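Side-chain contacts in glucose dehydrogenase (Serratia sp. FS14, PDB 7CDY), which is a calcium-binding beta-propeller protein of the glucose/sorbosone dehydrogenase family: residues Leu160-Leu163 against Val169-Asp172; Trp206-Gly211 against Leu285-Leu290. All blocks are in the same frame, centred on the assembly; numbering follows the deposited sequence.

Interaction 1: residues Leu160-Leu163 against Val169-Asp172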
ATOM      1  N   LEU A 160       8.288   0.438   8.109  1.00  8.43           N
ATOM      2  CA  LEU A 160       6.880   0.599   8.434  0.59  9.64           C
ATOM      3  C   LEU A 160       6.806   1.525   9.639  1.00  8.47           C
ATOM      4  O   LEU A 160       7.540   1.329  10.614  1.00 10.76           O
ATOM      5  CB  LEU A 160       6.270  -0.759   8.773  0.59 11.65           C
ATOM      6  CG  LEU A 160       4.786  -0.827   9.107  0.59  9.99           C
ATOM      7  CD1 LEU A 160       3.948  -0.190   8.015  0.59 12.11           C
ATOM      8  CD2 LEU A 160       4.362  -2.263   9.324  0.59 12.79           C
ATOM      9  N   VAL A 161       5.946   2.540   9.567  1.00  8.19           N
ATOM     10  CA  VAL A 161       5.834   3.571  10.592  1.00  8.71           C
ATOM     11  C   VAL A 161       4.452   3.462  11.222  1.00  9.22           C
ATOM     12  O   VAL A 161       3.479   3.127  10.540  1.00  9.88           O
ATOM     13  CB  VAL A 161       6.042   4.947   9.922  1.00 10.40           C
ATOM     14  CG1 VAL A 161       5.365   6.077  10.689  1.00 11.79           C
ATOM     15  CG2 VAL A 161       7.529   5.222   9.731  1.00 10.76           C
ATOM     16  N   ARG A 162       4.365   3.716  12.534  1.00  9.28           N
ATOM     17  CA  ARG A 162       3.085   3.788  13.239  1.00  9.69           C
ATOM     18  C   ARG A 162       2.979   5.130  13.942  1.00 10.42           C
ATOM     19  O   ARG A 162       3.855   5.483  14.744  1.00 10.74           O
ATOM     20  CB  ARG A 162       2.920   2.674  14.271  1.00 11.11           C
ATOM     21  CG  ARG A 162       1.535   2.698  14.922  1.00 12.22           C
ATOM     22  CD  ARG A 162       1.344   1.628  15.991  1.00 14.48           C
ATOM     23  NE  ARG A 162       2.175   1.877  17.163  1.00 15.29           N
ATOM     24  CZ  ARG A 162       1.747   1.879  18.424  1.00 20.10           C
ATOM     25  NH1 ARG A 162       0.472   1.664  18.717  1.00 23.54           N
ATOM     26  NH2 ARG A 162       2.619   2.100  19.393  1.00 19.09           N
ATOM     27  N   LEU A 163       1.898   5.865  13.663  1.00  9.50           N
ATOM     28  CA  LEU A 163       1.635   7.183  14.233  1.00  9.60           C
ATOM     29  C   LEU A 163       0.220   7.238  14.794  1.00 11.37           C
ATOM     30  O   LEU A 163      -0.622   6.387  14.510  1.00 10.44           O
ATOM     31  CB  LEU A 163       1.795   8.291  13.187  1.00 10.78           C
ATOM     32  CG  LEU A 163       3.145   8.356  12.473  1.00 12.37           C
ATOM     33  CD1 LEU A 163       3.100   9.382  11.353  1.00 14.64           C
ATOM     34  CD2 LEU A 163       4.262   8.668  13.459  1.00 14.70           C
ATOM     35  N   VAL A 169       4.005  10.603  17.584  1.00 13.42           N
ATOM     36  CA  VAL A 169       4.635   9.327  17.922  1.00 14.75           C
ATOM     37  C   VAL A 169       3.949   8.707  19.133  1.00 14.40           C
ATOM     38  O   VAL A 169       3.949   9.320  20.213  1.00 15.23           O
ATOM     39  CB  VAL A 169       6.125   9.514  18.228  1.00 16.76           C
ATOM     40  CG1 VAL A 169       6.744   8.188  18.656  1.00 19.59           C
ATOM     41  CG2 VAL A 169       6.841  10.070  17.011  1.00 18.90           C
ATOM     42  N   PRO A 170       3.378   7.511  19.025  1.00 12.32           N
ATOM     43  CA  PRO A 170       2.890   6.806  20.212  1.00 14.95           C
ATOM     44  C   PRO A 170       4.047   6.444  21.126  1.00 16.01           C
ATOM     45  O   PRO A 170       5.088   5.947  20.663  1.00 15.61           O
ATOM     46  CB  PRO A 170       2.233   5.544  19.631  1.00 16.77           C
ATOM     47  CG  PRO A 170       2.003   5.865  18.173  1.00 13.74           C
ATOM     48  CD  PRO A 170       3.138   6.743  17.791  1.00 11.60           C
ATOM     49  N   PRO A 171       3.912   6.670  22.436  1.00 15.02           N
ATOM     50  CA  PRO A 171       5.066   6.475  23.332  1.00 14.72           C
ATOM     51  C   PRO A 171       5.486   5.024  23.505  1.00 14.50           C
ATOM     52  O   PRO A 171       6.577   4.783  24.033  1.00 16.37           O
ATOM     53  CB  PRO A 171       4.605   7.099  24.656  1.00 16.49           C
ATOM     54  CG  PRO A 171       3.123   7.035  24.607  1.00 17.00           C
ATOM     55  CD  PRO A 171       2.732   7.190  23.151  1.00 17.05           C
ATOM     56  N   ASP A 172       4.671   4.056  23.101  1.00 12.66           N
ATOM     57  CA  ASP A 172       5.067   2.657  23.165  1.00 15.91           C
ATOM     58  C   ASP A 172       5.625   2.129  21.845  1.00 13.51           C
ATOM     59  O   ASP A 172       5.832   0.916  21.717  1.00 16.16           O
ATOM     60  CB  ASP A 172       3.923   1.781  23.678  1.00 20.06           C
ATOM     61  CG  ASP A 172       2.654   1.921  22.856  1.00 25.05           C
ATOM     62  OD1 ASP A 172       2.492   2.936  22.145  1.00 22.87           O
ATOM     63  OD2 ASP A 172       1.810   1.008  22.938  1.00 34.28           O
TER
HETATM   64  O   HOH W   1      -0.426   1.693  21.634  1.00 34.01           O

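Interaction 2: residues Trp206-Gly211 against Leu285-Leu290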
ATOM      1  N   TRP A 206      -0.788  -6.900   8.349  1.00 10.04           N
ATOM      2  CA  TRP A 206       0.028  -7.663   7.413  1.00  9.83           C
ATOM      3  C   TRP A 206       0.513  -6.732   6.307  1.00  9.94           C
ATOM      4  O   TRP A 206      -0.099  -5.692   6.021  1.00  9.75           O
ATOM      5  CB  TRP A 206      -0.756  -8.822   6.789  1.00 11.06           C
ATOM      6  CG  TRP A 206      -1.146  -9.950   7.727  1.00 10.31           C
ATOM      7  CD1 TRP A 206      -1.359  -9.885   9.082  1.00 13.91           C
ATOM      8  CD2 TRP A 206      -1.415 -11.306   7.345  1.00 10.40           C
ATOM      9  NE1 TRP A 206      -1.718 -11.135   9.558  1.00 12.65           N
ATOM     10  CE2 TRP A 206      -1.758 -12.018   8.509  1.00 11.23           C
ATOM     11  CE3 TRP A 206      -1.383 -11.985   6.124  1.00 10.83           C
ATOM     12  CZ2 TRP A 206      -2.077 -13.386   8.486  1.00 12.30           C
ATOM     13  CZ3 TRP A 206      -1.698 -13.343   6.101  1.00 12.71           C
ATOM     14  CH2 TRP A 206      -2.043 -14.023   7.275  1.00 12.40           C
ATOM     15  N   GLU A 207       1.613  -7.129   5.666  1.00  9.56           N
ATOM     16  CA  GLU A 207       2.301  -6.285   4.700  1.00  9.01           C
ATOM     17  C   GLU A 207       2.810  -7.160   3.569  1.00  9.26           C
ATOM     18  O   GLU A 207       3.105  -8.341   3.775  1.00 10.18           O
ATOM     19  CB  GLU A 207       3.468  -5.546   5.387  1.00  9.41           C
ATOM     20  CG  GLU A 207       4.373  -4.719   4.486  1.00 10.05           C
ATOM     21  CD  GLU A 207       5.624  -5.450   4.029  1.00 11.11           C
ATOM     22  OE1 GLU A 207       5.713  -6.688   4.177  1.00 12.87           O
ATOM     23  OE2 GLU A 207       6.516  -4.762   3.484  1.00 10.05           O
ATOM     24  N   HIS A 208       2.932  -6.585   2.373  1.00  8.19           N
ATOM     25  CA  HIS A 208       3.673  -7.271   1.319  1.00  7.75           C
ATOM     26  C   HIS A 208       4.563  -6.283   0.577  1.00  8.32           C
ATOM     27  O   HIS A 208       4.365  -5.065   0.642  1.00  8.44           O
ATOM     28  CB  HIS A 208       2.803  -8.183   0.427  1.00  8.48           C
ATOM     29  CG  HIS A 208       1.862  -7.466  -0.491  1.00  8.27           C
ATOM     30  ND1 HIS A 208       2.275  -6.524  -1.409  1.00  8.40           N
ATOM     31  CD2 HIS A 208       0.531  -7.628  -0.691  1.00  9.14           C
ATOM     32  CE1 HIS A 208       1.231  -6.113  -2.111  1.00  8.52           C
ATOM     33  NE2 HIS A 208       0.162  -6.771  -1.700  1.00  9.43           N
ATOM     34  N   GLU A 209       5.567  -6.817  -0.119  1.00  8.51           N
ATOM     35  CA  GLU A 209       6.544  -5.948  -0.760  1.00  8.24           C
ATOM     36  C   GLU A 209       7.157  -6.647  -1.961  1.00  8.36           C
ATOM     37  O   GLU A 209       7.241  -7.875  -2.017  1.00  8.70           O
ATOM     38  CB  GLU A 209       7.652  -5.511   0.212  1.00  8.68           C
ATOM     39  CG  GLU A 209       8.366  -6.665   0.904  1.00  8.76           C
ATOM     40  CD  GLU A 209       9.330  -6.160   1.955  1.00  8.53           C
ATOM     41  OE1 GLU A 209      10.546  -6.106   1.693  1.00  9.55           O
ATOM     42  OE2 GLU A 209       8.869  -5.764   3.049  1.00 10.48           O
ATOM     43  N   HIS A 210       7.631  -5.829  -2.892  1.00  8.85           N
ATOM     44  CA  HIS A 210       8.360  -6.304  -4.058  1.00  8.14           C
ATOM     45  C   HIS A 210       9.761  -6.730  -3.664  1.00  7.96           C
ATOM     46  O   HIS A 210      10.457  -6.022  -2.919  1.00  8.49           O
ATOM     47  CB  HIS A 210       8.516  -5.165  -5.068  1.00  9.86           C
ATOM     48  CG  HIS A 210       7.233  -4.721  -5.687  1.00  9.26           C
ATOM     49  ND1 HIS A 210       6.732  -5.294  -6.836  1.00 11.80           N
ATOM     50  CD2 HIS A 210       6.351  -3.757  -5.328  1.00 10.84           C
ATOM     51  CE1 HIS A 210       5.587  -4.708  -7.151  1.00  9.85           C
ATOM     52  NE2 HIS A 210       5.332  -3.775  -6.250  1.00 11.46           N
ATOM     53  N   GLY A 211      10.183  -7.881  -4.180  1.00  8.25           N
ATOM     54  CA  GLY A 211      11.588  -8.185  -4.265  1.00  9.52           C
ATOM     55  C   GLY A 211      12.181  -7.538  -5.484  1.00  9.86           C
ATOM     56  O   GLY A 211      11.495  -6.863  -6.258  1.00 10.26           O
ATOM     57  N   LEU A 285      -6.981 -14.054   1.355  1.00 13.11           N
ATOM     58  CA  LEU A 285      -6.274 -12.791   1.188  1.00 11.78           C
ATOM     59  C   LEU A 285      -6.029 -12.610  -0.303  1.00 11.25           C
ATOM     60  O   LEU A 285      -5.454 -13.490  -0.952  1.00 11.07           O
ATOM     61  CB  LEU A 285      -4.946 -12.840   1.944  1.00 13.14           C
ATOM     62  CG  LEU A 285      -3.984 -11.677   1.718  1.00 11.50           C
ATOM     63  CD1 LEU A 285      -4.652 -10.377   2.133  1.00 14.63           C
ATOM     64  CD2 LEU A 285      -2.685 -11.895   2.488  1.00 15.97           C
ATOM     65  N   PHE A 286      -6.490 -11.499  -0.848  1.00  9.79           N
ATOM     66  CA  PHE A 286      -6.351 -11.216  -2.269  1.00  8.91           C
ATOM     67  C   PHE A 286      -5.261 -10.173  -2.494  1.00  9.02           C
ATOM     68  O   PHE A 286      -5.195  -9.163  -1.781  1.00 10.61           O
ATOM     69  CB  PHE A 286      -7.680 -10.700  -2.821  1.00 12.61           C
ATOM     70  CG  PHE A 286      -8.735 -11.756  -2.927  1.00 11.20           C
ATOM     71  CD1 PHE A 286      -9.582 -12.038  -1.861  1.00 12.44           C
ATOM     72  CD2 PHE A 286      -8.873 -12.485  -4.090  1.00 10.88           C
ATOM     73  CE1 PHE A 286     -10.554 -13.020  -1.965  1.00 16.03           C
ATOM     74  CE2 PHE A 286      -9.846 -13.460  -4.212  1.00 14.70           C
ATOM     75  CZ  PHE A 286     -10.689 -13.727  -3.139  1.00 17.14           C
ATOM     76  N   ILE A 287      -4.413 -10.413  -3.499  1.00 10.09           N
ATOM     77  CA  ILE A 287      -3.252  -9.575  -3.782  1.00  9.89           C
ATOM     78  C   ILE A 287      -3.158  -9.362  -5.286  1.00  8.60           C
ATOM     79  O   ILE A 287      -3.258 -10.322  -6.052  1.00  9.44           O
ATOM     80  CB  ILE A 287      -1.964 -10.245  -3.261  1.00  8.99           C
ATOM     81  CG1 ILE A 287      -2.002 -10.364  -1.727  1.00 10.01           C
ATOM     82  CG2 ILE A 287      -0.722  -9.491  -3.749  1.00 10.74           C
ATOM     83  CD1 ILE A 287      -0.909 -11.264  -1.159  1.00 10.62           C
ATOM     84  N   GLY A 288      -2.956  -8.128  -5.730  1.00  8.71           N
ATOM     85  CA  GLY A 288      -2.794  -7.890  -7.153  1.00  9.74           C
ATOM     86  C   GLY A 288      -1.402  -8.262  -7.634  1.00  8.21           C
ATOM     87  O   GLY A 288      -0.425  -8.215  -6.886  1.00  9.30           O
ATOM     88  N   ALA A 289      -1.316  -8.645  -8.910  1.00 10.03           N
ATOM     89  CA  ALA A 289      -0.043  -8.890  -9.582  1.00 10.38           C
ATOM     90  C   ALA A 289       0.081  -7.925 -10.754  1.00 10.17           C
ATOM     91  O   ALA A 289      -0.744  -7.954 -11.681  1.00 12.03           O
ATOM     92  CB  ALA A 289       0.077 -10.344 -10.051  1.00 11.26           C
ATOM     93  N   LEU A 290       1.085  -7.044 -10.692  1.00  9.29           N
ATOM     94  CA  LEU A 290       1.355  -6.126 -11.794  1.00 10.27           C
ATOM     95  C   LEU A 290       2.035  -6.839 -12.959  1.00 11.19           C
ATOM     96  O   LEU A 290       1.496  -6.887 -14.072  1.00 13.73           O
ATOM     97  CB  LEU A 290       2.212  -4.950 -11.308  1.00 11.49           C
ATOM     98  CG  LEU A 290       1.558  -4.013 -10.297  1.00 10.09           C
ATOM     99  CD1 LEU A 290       2.626  -3.147  -9.614  1.00 11.24           C
ATOM    100  CD2 LEU A 290       0.521  -3.129 -10.955  1.00  9.83           C
TER

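Interaction 1: residues Leu160-Leu163 against Val169-Asp172
R162 and P170 are brought together by a side chain that starts fully extended, with CG anti to the backbone N, and then bends at chi3 (68°), which brings one face of the guanidinium, near its rim, under the CB-CG edge of P170. D172 completes the approach: with chi1 at 56° its carboxylate turns to the arginine end. The setting is a beta-propeller blade. Strand 160-163 is the third in order across a four-stranded antiparallel sheet, and residues 169-172 belong to the irregular connection leading on to strand 185-187.

The evidence for a charged link is one salt bridge that is also a hydrogen bond, R162 NH2 to D172 OD1 at 2.9 Å. OD1 lies close to the guanidinium plane; NH2 meets OD1 from well above the carboxylate plane, and the two flat groups are inclined by 60°. This is therefore a single-bond pairing and not a flat two-pronged one. NH2 has a second acceptor in N173 OD1, which would further limit rotation of the group.

P170 covers part of that guanidinium face, with CB 3.5 Å from R162 NH2. The same ring also rests on the strand backbone, where P170 CD is 3.4 Å from R162 O and 3.9 Å from L163 CA. Y136 makes a cation-pi contact with R162 and also touches P170, so the buried arginine is enclosed by more than the loop alone. D172, in contrast, is solvent-exposed, and a water joins the second ends of the two groups. It accepts from R162 NH1 at 3.1 Å and donates to D172 OD2 at 2.7 Å, lying in the guanidinium plane as it does so.

Interaction 2: residues Trp206-Gly211 against Leu285-Leu290
H208 and I287 form the tight centre of a face-to-face packing between two beta-propeller blades. Strands 205-210 and 284-289 are each second in order across a four-stranded antiparallel sheet, and their touching parts run in nearly the same direction, 19° apart. The CA atoms of H208 and I287 are 8.9 Å apart, a spacing bridged by side chains rather than by backbone pairing.

At this centre the two side chains pass alongside one another, pointing opposite ways. Chi1 of H208 (71°) swings the imidazole out toward the other strand, and the ring reaches across with its NE2-CD2 side. I287 CG2 is 3.5 Å from H208 NE2, while I287 CD1 reaches H208 CD2 at 3.9 Å; CG2 comes to the ring obliquely. NE2 spends its polarity elsewhere, in a hydrogen bond to G269 O on strand 267-273, next to 284-289 in the second blade. H208 is thus bonded to the same blade that supplies I287, which would limit rotation of the imidazole.

Toward the start of both strands the fit remains buried but is less close. L285 CD2 lies obliquely to the W206 indole, 3.9 Å from CE3, and F272 meets the same indole edge-to-face.

The far end is looser. H210 and A289 have CA atoms 10.4 Å apart, A289 turns its methyl away, and it is L290, just past the strand, that reaches H210. H210 is partly exposed, the one touching residue here that is not buried, and its NE2 is hydrogen-bonded to Q194 OE1 in its own blade. Here a single methyl, L290 CD1, comes to the imidazole edge, 4.2 Å from H210 CE1.

How the interactions relate
Interaction 1 precedes interaction 2 in sequence; their centres are about 23 Å apart, and nearest atoms come within about 5 Å without touching. Interaction 1 joins a strand to a connection of the same blade, with its centre about 18 Å from the chain centre. Interaction 2 joins two separate blades and lies deeper, its centre about 9 Å from that of the chain. The H208 side chain of interaction 2 is about 10 Å from the calcium ion, which E217 and Y227 bind, and E209 shares a backbone hydrogen bond with E217 on the adjoining strand 216-219. The first contact is held by a salt bridge and a water, the second by van der Waals packing of side chains.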